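Long-range contact in SAM-dependent O-methyltransferase (Thermotoga maritima, PDB 1O54), which probably methylates N1 of adenosine 58 in tRNA, with S-adenosyl-L-methionine as the methyl donor: residues L203-P214 and H260-C271. Sequence-based numbering, arbitrary orientation.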
# COMPACT_ATOMS: atom_id res chain seq x y z
N LEU A 203 -33.17 -6.94 -7.04
CA LEU A 203 -32.50 -6.03 -7.98
C LEU A 203 -33.15 -5.99 -9.35
O LEU A 203 -33.60 -7.02 -9.85
CB LEU A 203 -31.04 -6.42 -8.12
CG LEU A 203 -30.19 -6.05 -6.91
CD1 LEU A 203 -28.91 -6.78 -6.91
CD2 LEU A 203 -29.95 -4.57 -6.97
N LYS A 204 -33.21 -4.80 -9.95
CA LYS A 204 -33.58 -4.68 -11.37
C LYS A 204 -32.52 -5.35 -12.27
O LYS A 204 -31.38 -5.59 -11.84
CB LYS A 204 -33.71 -3.20 -11.76
CG LYS A 204 -32.42 -2.45 -11.79
CD LYS A 204 -32.54 -0.98 -12.14
CE LYS A 204 -31.18 -0.35 -12.38
NZ LYS A 204 -31.25 1.12 -12.64
N GLY A 205 -32.91 -5.67 -13.50
CA GLY A 205 -31.95 -6.05 -14.53
C GLY A 205 -30.90 -4.99 -14.69
O GLY A 205 -31.20 -3.81 -14.89
N GLY A 206 -29.64 -5.38 -14.56
CA GLY A 206 -28.54 -4.44 -14.60
C GLY A 206 -28.33 -3.72 -13.28
O GLY A 206 -27.48 -2.84 -13.19
N GLY A 207 -29.06 -4.11 -12.25
CA GLY A 207 -28.89 -3.49 -10.92
C GLY A 207 -27.55 -3.88 -10.29
O GLY A 207 -26.95 -4.91 -10.62
N ARG A 208 -27.11 -3.08 -9.34
CA ARG A 208 -25.79 -3.23 -8.78
C ARG A 208 -25.83 -3.63 -7.31
O ARG A 208 -26.60 -3.10 -6.50
CB ARG A 208 -25.02 -1.94 -8.94
CG ARG A 208 -24.85 -1.52 -10.39
CD ARG A 208 -24.18 -0.16 -10.60
NE ARG A 208 -23.80 -0.03 -12.02
CZ ARG A 208 -24.62 0.44 -12.95
NH1 ARG A 208 -25.86 0.79 -12.65
NH2 ARG A 208 -24.21 0.53 -14.21
N PHE A 209 -24.97 -4.57 -6.99
CA PHE A 209 -24.86 -5.17 -5.67
C PHE A 209 -23.48 -4.86 -5.08
O PHE A 209 -22.47 -4.95 -5.80
CB PHE A 209 -25.00 -6.71 -5.85
CG PHE A 209 -24.65 -7.51 -4.61
CD1 PHE A 209 -23.36 -7.98 -4.39
CD2 PHE A 209 -25.59 -7.69 -3.61
CE1 PHE A 209 -23.04 -8.68 -3.22
CE2 PHE A 209 -25.28 -8.42 -2.45
CZ PHE A 209 -23.99 -8.90 -2.26
N ALA A 210 -23.42 -4.54 -3.79
CA ALA A 210 -22.13 -4.47 -3.06
C ALA A 210 -22.28 -5.07 -1.69
O ALA A 210 -23.35 -4.99 -1.09
CB ALA A 210 -21.60 -3.04 -2.98
N THR A 211 -21.20 -5.66 -1.18
CA THR A 211 -21.15 -6.11 0.21
C THR A 211 -19.71 -5.88 0.73
O THR A 211 -18.77 -5.61 -0.05
CB THR A 211 -21.63 -7.56 0.33
OG1 THR A 211 -21.79 -7.94 1.73
CG2 THR A 211 -20.64 -8.57 -0.22
N VAL A 212 -19.55 -5.93 2.04
CA VAL A 212 -18.24 -5.79 2.67
C VAL A 212 -18.00 -7.02 3.53
O VAL A 212 -18.94 -7.56 4.14
CB VAL A 212 -18.15 -4.54 3.51
CG1 VAL A 212 -18.11 -3.29 2.62
CG2 VAL A 212 -19.32 -4.45 4.55
N CYS A 213 -16.76 -7.50 3.53
CA CYS A 213 -16.34 -8.66 4.29
C CYS A 213 -15.06 -8.30 5.04
O CYS A 213 -14.14 -7.75 4.46
CB CYS A 213 -16.06 -9.86 3.36
SG CYS A 213 -17.50 -10.55 2.54
N PRO A 214 -14.98 -8.59 6.33
CA PRO A 214 -13.78 -8.33 7.08
C PRO A 214 -12.61 -9.28 6.85
O PRO A 214 -11.49 -8.87 7.11
CB PRO A 214 -14.25 -8.44 8.54
CG PRO A 214 -15.36 -9.33 8.53
CD PRO A 214 -16.07 -9.06 7.20
N HIS A 260 -6.42 -1.88 7.54
CA HIS A 260 -7.58 -2.62 7.00
C HIS A 260 -8.95 -2.22 7.60
O HIS A 260 -9.11 -2.12 8.80
CB HIS A 260 -7.35 -4.12 7.25
CG HIS A 260 -8.44 -5.01 6.75
ND1 HIS A 260 -8.68 -5.20 5.41
CD2 HIS A 260 -9.30 -5.82 7.41
CE1 HIS A 260 -9.67 -6.07 5.26
NE2 HIS A 260 -10.06 -6.46 6.46
N THR A 261 -9.94 -2.00 6.73
CA THR A 261 -11.33 -1.86 7.16
C THR A 261 -12.14 -3.07 6.66
O THR A 261 -12.63 -3.89 7.48
CB THR A 261 -11.94 -0.57 6.62
OG1 THR A 261 -11.66 -0.41 5.22
CG2 THR A 261 -11.32 0.62 7.29
N ALA A 262 -12.19 -3.23 5.34
CA ALA A 262 -13.05 -4.23 4.72
C ALA A 262 -12.67 -4.54 3.27
O ALA A 262 -12.22 -3.67 2.53
CB ALA A 262 -14.52 -3.75 4.77
N TYR A 263 -12.88 -5.79 2.86
CA TYR A 263 -12.85 -6.19 1.45
C TYR A 263 -14.22 -5.82 0.90
O TYR A 263 -15.22 -6.10 1.53
CB TYR A 263 -12.61 -7.68 1.30
CG TYR A 263 -11.26 -8.09 1.88
CD1 TYR A 263 -11.14 -8.62 3.14
CD2 TYR A 263 -10.09 -7.84 1.16
CE1 TYR A 263 -9.90 -8.97 3.65
CE2 TYR A 263 -8.83 -8.17 1.68
CZ TYR A 263 -8.76 -8.74 2.91
OH TYR A 263 -7.54 -9.11 3.47
N MET A 264 -14.24 -5.15 -0.24
CA MET A 264 -15.47 -4.75 -0.89
C MET A 264 -15.72 -5.60 -2.11
O MET A 264 -14.84 -5.71 -2.98
CB MET A 264 -15.35 -3.31 -1.32
CG MET A 264 -15.11 -2.38 -0.15
SD MET A 264 -14.74 -0.66 -0.59
CE MET A 264 -12.99 -0.78 -1.11
N ILE A 265 -16.92 -6.17 -2.22
CA ILE A 265 -17.26 -7.04 -3.33
C ILE A 265 -18.43 -6.45 -4.07
O ILE A 265 -19.41 -6.07 -3.45
CB ILE A 265 -17.64 -8.44 -2.82
CG1 ILE A 265 -16.52 -9.06 -1.94
CG2 ILE A 265 -17.95 -9.36 -3.98
CD1 ILE A 265 -16.95 -10.30 -1.20
N PHE A 266 -18.32 -6.40 -5.40
CA PHE A 266 -19.36 -5.83 -6.25
C PHE A 266 -19.78 -6.83 -7.30
O PHE A 266 -18.98 -7.65 -7.73
CB PHE A 266 -18.76 -4.61 -6.96
CG PHE A 266 -18.26 -3.54 -6.01
CD1 PHE A 266 -16.96 -3.56 -5.57
CD2 PHE A 266 -19.09 -2.55 -5.55
CE1 PHE A 266 -16.48 -2.59 -4.66
CE2 PHE A 266 -18.61 -1.57 -4.67
CZ PHE A 266 -17.31 -1.62 -4.22
N ALA A 267 -21.03 -6.73 -7.76
CA ALA A 267 -21.55 -7.56 -8.83
C ALA A 267 -22.75 -6.84 -9.46
O ALA A 267 -23.36 -5.97 -8.85
CB ALA A 267 -21.93 -8.89 -8.30
N THR A 268 -23.04 -7.20 -10.71
CA THR A 268 -24.17 -6.66 -11.46
C THR A 268 -25.14 -7.78 -11.78
O THR A 268 -24.72 -8.78 -12.34
CB THR A 268 -23.62 -6.03 -12.75
OG1 THR A 268 -22.79 -4.90 -12.41
CG2 THR A 268 -24.75 -5.50 -13.62
N LYS A 269 -26.41 -7.58 -11.45
CA LYS A 269 -27.45 -8.55 -11.74
C LYS A 269 -27.79 -8.59 -13.21
O LYS A 269 -28.03 -7.56 -13.85
CB LYS A 269 -28.71 -8.21 -10.95
CG LYS A 269 -29.85 -9.27 -11.11
CD LYS A 269 -31.13 -8.66 -11.22
CE LYS A 269 -32.25 -9.58 -11.62
NZ LYS A 269 -33.20 -9.70 -10.52
N VAL A 270 -27.88 -9.81 -13.73
CA VAL A 270 -28.48 -10.05 -15.04
C VAL A 270 -29.65 -11.01 -14.88
O VAL A 270 -29.80 -11.65 -13.83
CB VAL A 270 -27.45 -10.55 -16.03
CG1 VAL A 270 -26.41 -9.46 -16.28
CG2 VAL A 270 -26.80 -11.89 -15.56
N CYS A 271 -30.49 -11.10 -15.90
CA CYS A 271 -31.72 -11.88 -15.77
C CYS A 271 -31.47 -13.38 -15.76
O CYS A 271 -32.16 -14.11 -15.05
CB CYS A 271 -32.70 -11.50 -16.88
SG CYS A 271 -33.21 -9.78 -16.68
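Leu203, just past the C-terminal end of helix 196-202, receives the ammonium of Lys269: Lys269 NZ donates a hydrogen bond to Leu203 O (2.8 Å) and also bonds the carbonyl of Trp200, whose ring it meets in a cation-pi contact. The lysine chain leaves with CG anti to the backbone N (chi1 -175°), then bends at chi2 and chi4 to run past the type II turn from Lys204 to Gly207, Lys269 CD 3.1 Å from Lys204 O. A methionine in its place would probably leave the carbonyls of Leu203 and Trp200 without their shared donor. The backbone of Lys269 holds the same turn, its O accepting from Gly206 N and its N donating to Gly207 O.

Beyond it the strands run antiparallel at 160°, with Phe209, Thr211 and Cys213 forming hydrogen-bonded pairs with Ala267, Ile265 and Tyr263. Ala210 CB meets the Phe266 ring obliquely, 3.6 Å from CD2, on the face covered by helix 98-107. On the other face, packed against helix 216-228, Thr211 CG2 lies alongside Ile265, whose CD1 reaches Cys213 SG (3.8 Å). At the far end Pro214 O accepts His260 NE2 at 2.9 Å, the donor tilted 33° from the carbonyl plane.

Strand 207-213 also pairs in parallel with strand 182-187, and Val212 touches Asp188, a predicted S-adenosyl-L-methionine ligand; strand 263-269, slotted antiparallel between 207-213 and 234-245, is the hallmark of the class I methyltransferase sheet, a Rossmann-like fold.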